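Local coordinates for protein peptidase M42 (Thaumarchaeota archaeon SCGC AB-539-E09, PDB 5DS0) that probably cleaves amino acids from the N-terminal ends of peptides, as a dodecameric, two-metal TET aminopeptidase of the M42 family, at residues Ser76-Lys79 / Glu80-Thr84; Gly141-Ser144 / Glu145-Glu149; Leu330-Leu333 / Lys334-Glu337. All blocks are in the same frame, centred on the assembly; numbering follows the deposited sequence.

Contact 1 of 3, residues Ser76-Lys79 / Glu80-Thr84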
# COMPACT_ATOMS: atom_id res chain seq x y z
N SER C 76 -9.62 -31.35 17.20
CA SER C 76 -11.01 -31.22 17.66
C SER C 76 -11.99 -31.86 16.70
O SER C 76 -11.64 -32.14 15.55
CB SER C 76 -11.40 -29.76 17.83
OG SER C 76 -11.88 -29.20 16.62
N ILE C 77 -13.20 -32.10 17.18
CA ILE C 77 -14.33 -32.45 16.34
C ILE C 77 -15.32 -31.30 16.39
O ILE C 77 -15.81 -30.97 17.45
CB ILE C 77 -15.06 -33.73 16.80
CG1 ILE C 77 -14.14 -34.95 16.74
CG2 ILE C 77 -16.28 -34.02 15.94
CD1 ILE C 77 -13.45 -35.22 18.05
N SER C 78 -15.62 -30.71 15.24
CA SER C 78 -16.59 -29.62 15.17
C SER C 78 -18.00 -30.17 15.30
O SER C 78 -18.24 -31.36 15.06
CB SER C 78 -16.45 -28.85 13.86
OG SER C 78 -17.11 -29.52 12.81
N LYS C 79 -18.93 -29.29 15.64
CA LYS C 79 -20.32 -29.68 15.83
C LYS C 79 -20.94 -30.28 14.55
O LYS C 79 -21.89 -31.05 14.64
CB LYS C 79 -21.13 -28.52 16.42
CG LYS C 79 -21.49 -27.44 15.42
CD LYS C 79 -22.12 -26.23 16.09
CE LYS C 79 -21.88 -24.99 15.26
NZ LYS C 79 -23.00 -24.04 15.38
N GLU C 80 -20.38 -29.97 13.38
CA GLU C 80 -20.90 -30.48 12.11
C GLU C 80 -20.26 -31.79 11.65
O GLU C 80 -20.66 -32.33 10.62
CB GLU C 80 -20.77 -29.44 10.99
CG GLU C 80 -21.34 -28.05 11.31
CD GLU C 80 -20.33 -27.12 11.99
OE1 GLU C 80 -19.38 -27.61 12.65
OE2 GLU C 80 -20.49 -25.88 11.85
N GLY C 81 -19.26 -32.29 12.37
CA GLY C 81 -18.64 -33.59 12.05
C GLY C 81 -17.35 -33.53 11.26
O GLY C 81 -16.97 -34.48 10.56
N TYR C 82 -16.67 -32.40 11.37
CA TYR C 82 -15.41 -32.18 10.69
C TYR C 82 -14.33 -32.20 11.75
O TYR C 82 -14.59 -31.91 12.90
CB TYR C 82 -15.42 -30.83 9.97
CG TYR C 82 -16.26 -30.88 8.71
CD1 TYR C 82 -17.64 -30.78 8.76
CD2 TYR C 82 -15.65 -31.04 7.46
CE1 TYR C 82 -18.41 -30.84 7.60
CE2 TYR C 82 -16.41 -31.09 6.29
CZ TYR C 82 -17.78 -30.99 6.36
OH TYR C 82 -18.51 -31.04 5.19
N LEU C 83 -13.12 -32.54 11.34
CA LEU C 83 -12.02 -32.57 12.27
C LEU C 83 -11.13 -31.38 12.00
O LEU C 83 -10.88 -31.07 10.85
CB LEU C 83 -11.21 -33.84 12.08
CG LEU C 83 -12.02 -35.13 11.93
CD1 LEU C 83 -11.11 -36.33 11.75
CD2 LEU C 83 -12.95 -35.37 13.11
N THR C 84 -10.64 -30.73 13.04
CA THR C 84 -9.52 -29.81 12.90
C THR C 84 -8.27 -30.60 13.23
O THR C 84 -8.34 -31.64 13.87
CB THR C 84 -9.62 -28.61 13.85
OG1 THR C 84 -9.67 -29.08 15.21
CG2 THR C 84 -10.87 -27.81 13.55

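Contact 2 of 3, residues Gly141-Ser144 / Glu145-Glu149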
# COMPACT_ATOMS: atom_id res chain seq x y z
N GLY C 141 -16.80 -37.51 5.90
CA GLY C 141 -18.09 -37.93 5.38
C GLY C 141 -19.17 -37.94 6.44
O GLY C 141 -20.25 -38.50 6.23
N ALA C 142 -18.89 -37.29 7.56
CA ALA C 142 -19.84 -37.25 8.66
C ALA C 142 -20.77 -36.06 8.49
O ALA C 142 -20.41 -35.09 7.82
CB ALA C 142 -19.11 -37.17 9.98
N THR C 143 -21.96 -36.16 9.07
CA THR C 143 -22.97 -35.10 8.96
C THR C 143 -23.32 -34.47 10.32
O THR C 143 -24.20 -33.64 10.39
CB THR C 143 -24.27 -35.64 8.30
OG1 THR C 143 -24.74 -36.76 9.04
CG2 THR C 143 -24.01 -36.07 6.87
N SER C 144 -22.62 -34.87 11.38
CA SER C 144 -22.86 -34.34 12.73
C SER C 144 -21.73 -34.77 13.66
O SER C 144 -21.05 -35.77 13.40
CB SER C 144 -24.19 -34.87 13.28
OG SER C 144 -24.15 -36.27 13.47
N GLU C 145 -21.56 -34.05 14.76
CA GLU C 145 -20.59 -34.41 15.79
C GLU C 145 -20.73 -35.86 16.28
O GLU C 145 -19.73 -36.50 16.59
CB GLU C 145 -20.70 -33.46 16.98
CG GLU C 145 -19.71 -33.74 18.11
CD GLU C 145 -19.72 -32.68 19.20
OE1 GLU C 145 -20.39 -31.63 19.04
OE2 GLU C 145 -19.06 -32.91 20.24
N GLU C 146 -21.96 -36.38 16.32
CA GLU C 146 -22.24 -37.75 16.80
C GLU C 146 -21.81 -38.78 15.76
O GLU C 146 -21.14 -39.76 16.10
CB GLU C 146 -23.74 -37.92 17.13
CG GLU C 146 -24.18 -37.24 18.43
CD GLU C 146 -24.77 -35.85 18.22
OE1 GLU C 146 -24.43 -35.16 17.22
OE2 GLU C 146 -25.59 -35.43 19.08
N GLU C 147 -22.14 -38.53 14.50
CA GLU C 147 -21.79 -39.44 13.42
C GLU C 147 -20.26 -39.56 13.29
O GLU C 147 -19.72 -40.62 12.94
CB GLU C 147 -22.45 -38.97 12.12
CG GLU C 147 -22.45 -39.99 10.99
CD GLU C 147 -23.44 -39.64 9.89
OE1 GLU C 147 -24.63 -39.96 10.06
OE2 GLU C 147 -23.04 -39.08 8.84
N ALA C 148 -19.57 -38.48 13.61
CA ALA C 148 -18.11 -38.46 13.65
C ALA C 148 -17.56 -39.27 14.79
O ALA C 148 -16.60 -40.01 14.62
CB ALA C 148 -17.61 -37.03 13.77
N GLU C 149 -18.14 -39.09 15.98
CA GLU C 149 -17.74 -39.86 17.16
C GLU C 149 -17.93 -41.36 16.96
O GLU C 149 -17.08 -42.13 17.38
CB GLU C 149 -18.50 -39.37 18.40
CG GLU C 149 -17.83 -38.19 19.12
CD GLU C 149 -18.80 -37.36 19.96
OE1 GLU C 149 -19.90 -37.85 20.30
OE2 GLU C 149 -18.45 -36.20 20.26

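Contact 3 of 3, residues Leu330-Leu333 / Lys334-Glu337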
# COMPACT_ATOMS: atom_id res chain seq x y z
N LEU C 330 9.12 -38.88 -5.43
CA LEU C 330 9.78 -39.81 -6.35
C LEU C 330 11.24 -39.94 -6.00
O LEU C 330 11.87 -38.95 -5.66
CB LEU C 330 9.68 -39.29 -7.77
CG LEU C 330 8.27 -39.03 -8.28
CD1 LEU C 330 8.31 -38.23 -9.56
CD2 LEU C 330 7.54 -40.34 -8.50
N LEU C 331 11.78 -41.15 -6.10
CA LEU C 331 13.23 -41.33 -6.02
C LEU C 331 13.71 -42.43 -6.95
O LEU C 331 12.91 -43.23 -7.41
CB LEU C 331 13.68 -41.57 -4.56
CG LEU C 331 13.13 -42.75 -3.77
CD1 LEU C 331 13.71 -44.07 -4.25
CD2 LEU C 331 13.46 -42.57 -2.31
N SER C 332 15.02 -42.46 -7.19
CA SER C 332 15.64 -43.43 -8.10
C SER C 332 16.09 -44.69 -7.36
O SER C 332 16.82 -44.61 -6.38
CB SER C 332 16.84 -42.79 -8.78
OG SER C 332 17.69 -43.76 -9.36
N LEU C 333 15.67 -45.85 -7.85
CA LEU C 333 16.10 -47.12 -7.26
C LEU C 333 17.58 -47.37 -7.47
O LEU C 333 18.22 -48.05 -6.67
CB LEU C 333 15.31 -48.29 -7.84
CG LEU C 333 13.84 -48.24 -7.47
CD1 LEU C 333 13.12 -49.38 -8.15
CD2 LEU C 333 13.63 -48.30 -5.96
N LYS C 334 18.12 -46.82 -8.56
CA LYS C 334 19.53 -46.89 -8.84
C LYS C 334 20.34 -46.10 -7.81
O LYS C 334 21.35 -46.61 -7.30
CB LYS C 334 19.80 -46.36 -10.23
CG LYS C 334 21.22 -46.59 -10.70
CD LYS C 334 21.52 -45.78 -11.94
CE LYS C 334 22.98 -45.92 -12.32
NZ LYS C 334 23.38 -44.94 -13.37
N ASP C 335 19.92 -44.87 -7.50
CA ASP C 335 20.58 -44.07 -6.46
C ASP C 335 20.58 -44.82 -5.13
O ASP C 335 21.59 -44.85 -4.42
CB ASP C 335 19.85 -42.74 -6.24
CG ASP C 335 20.05 -41.72 -7.37
OD1 ASP C 335 20.97 -41.90 -8.21
OD2 ASP C 335 19.25 -40.73 -7.40
N THR C 336 19.44 -45.42 -4.80
CA THR C 336 19.27 -46.19 -3.57
C THR C 336 20.26 -47.35 -3.51
O THR C 336 20.94 -47.55 -2.51
CB THR C 336 17.83 -46.75 -3.49
OG1 THR C 336 16.92 -45.67 -3.60
CG2 THR C 336 17.57 -47.47 -2.19
N GLU C 337 20.33 -48.11 -4.59
CA GLU C 337 21.26 -49.21 -4.67
C GLU C 337 22.69 -48.74 -4.41
O GLU C 337 23.44 -49.37 -3.67
CB GLU C 337 21.14 -49.89 -6.04
CG GLU C 337 22.12 -51.03 -6.29
CD GLU C 337 22.06 -52.12 -5.23
OE1 GLU C 337 21.00 -52.25 -4.55
OE2 GLU C 337 23.05 -52.89 -5.11

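Contact 1 of 3, residues Ser76-Lys79 / Glu80-Thr84
Ser-78 and Glu-80 meet inside a type I turn with a G1 beta bulge at Gly-81, where the serine hydroxyl has two jobs. Ser-78 OG gives a hydrogen bond to Glu-80 OE1 at 3.0 Å, reaching the carboxylate on its anti side, and accepts one from Tyr-82 N at 3.2 Å. The glutamate chain bends at chi2 (88°), which brings OE1 back to the serine. The turn runs from Ser-78 to Gly-81, closed by Gly-81 N to Ser-78 O at 3.0 Å; the positive phi at Gly-81 would jam a CB against the preceding carbonyl. Ser-78 N then bonds to Tyr-82 O, 2.8 Å, and Thr-84 N to Ser-76 O. On one face of this antiparallel ladder Ser-76 OG and Thr-84 OG1 are hydrogen-bonded at 2.6 Å, the threonine hydroxyl also bonding Ser-75 OG. On the other face Ile-77 CG1 lies beside Leu-83 CD2, 3.8 Å away, both chains pointing the same way. The hairpin joins strands 71-77 and 82-88 of the six-stranded barrel: Ile-77 rests on helix 145-150, Leu-83 on strand 137-139, and Pro-245 of a second subunit packs on Ser-78 and Glu-80.

Contact 2 of 3, residues Gly141-Ser144 / Glu145-Glu149
Glu-147 reaches back from the first turn of helix 145-150 to Thr-143, its chain crossing that of the threonine at a slant. With CG anti to the backbone N (chi1 -166°) and the rest of the chain extended, the carboxylate arrives beside the residue that precedes the cap. There OE2 takes a hydrogen bond from Thr-143 OG1, 2.9 Å, which comes from above the carboxylate plane, and a weak one from Thr-143 N at 3.1 Å. Ser-144 is the N-cap: its OG points into the helix start and accepts from Glu-147 N at 3.2 Å, nearly straight at 162°. Its carbonyl O takes Ala-148 N, 3.1 Å, the first regular helical bond. The methyl of Ala-142 comes against Ala-148, the two CB atoms 4.1 Å apart. Cut back to an alanine, Glu-147 would have no acid to offer, and the hydroxyl and N-H of Thr-143 would probably be left without this partner, the former free to turn. Ser-144 OG satisfies the amide of Glu-147, while the acid of that residue holds Thr-143. Near the helix N-terminus its charge is likely favoured by the dipole, and OE1 has a weak, long ion pair with Arg-172 of a second subunit.

Contact 3 of 3, residues Leu330-Leu333 / Lys334-Glu337
Strand 329-332 runs directly into helix 333-349, and Ser-332 is the N-cap at the junction, gripping the first helical turn through both its side chain and its carbonyl. With the hydroxyl swung beside its own carbonyl carbon (chi1 163°), Ser-332 OG accepts from Asp-335 N at 3.1 Å, and at 169° the bond is almost straight. Ser-332 O is shared by two donors of one residue: Thr-336 N at 3.2 Å and Thr-336 OG1 at 3.0 Å, which approach from opposite faces of the carbonyl plane. The next rung, Glu-337 N to Leu-333 O at 3.0 Å, carries the helix on. Strand 329-332 is part of the large mixed sheet, between strands 173-176 and 314-322, in the domain that holds the two cobalt ions, and the side chain of Leu-331 lies about 11 Å from one of them. Leu-331 CD1 touches Thr-336 OG1, 3.6 Å away, the two side chains crossing at about a right angle while helix 179-197 packs against both through Ile-183. Asp-335 sets its OD2 alongside Ser-332 CB at 3.5 Å, but its acid is spent on another loop: OD1 accepts from Gly-259 N and OD2 from Gly-257 N. Further along, the carboxylate of Glu-337 makes a salt bridge with Arg-194.

Overall arrangement
Along the chain the three contacts follow in series, the first two in the barrel domain and the third in the metal-binding domain. Contacts 1 and 2 are neighbours, centres 8 Å apart: Lys-79 O probably bonds to Glu-145 N, and Ile-77 CG2 packs on Ala-148 CB, so the short helix packs on the end of a barrel hairpin. Both touch the same second subunit, which places that corner at an interface of the dodecamer. Contact 3 lies with its centre about 40 Å from contact 1 and 43 Å from contact 2, at a strand-helix junction of the mixed sheet whose domain carries the cobalt site.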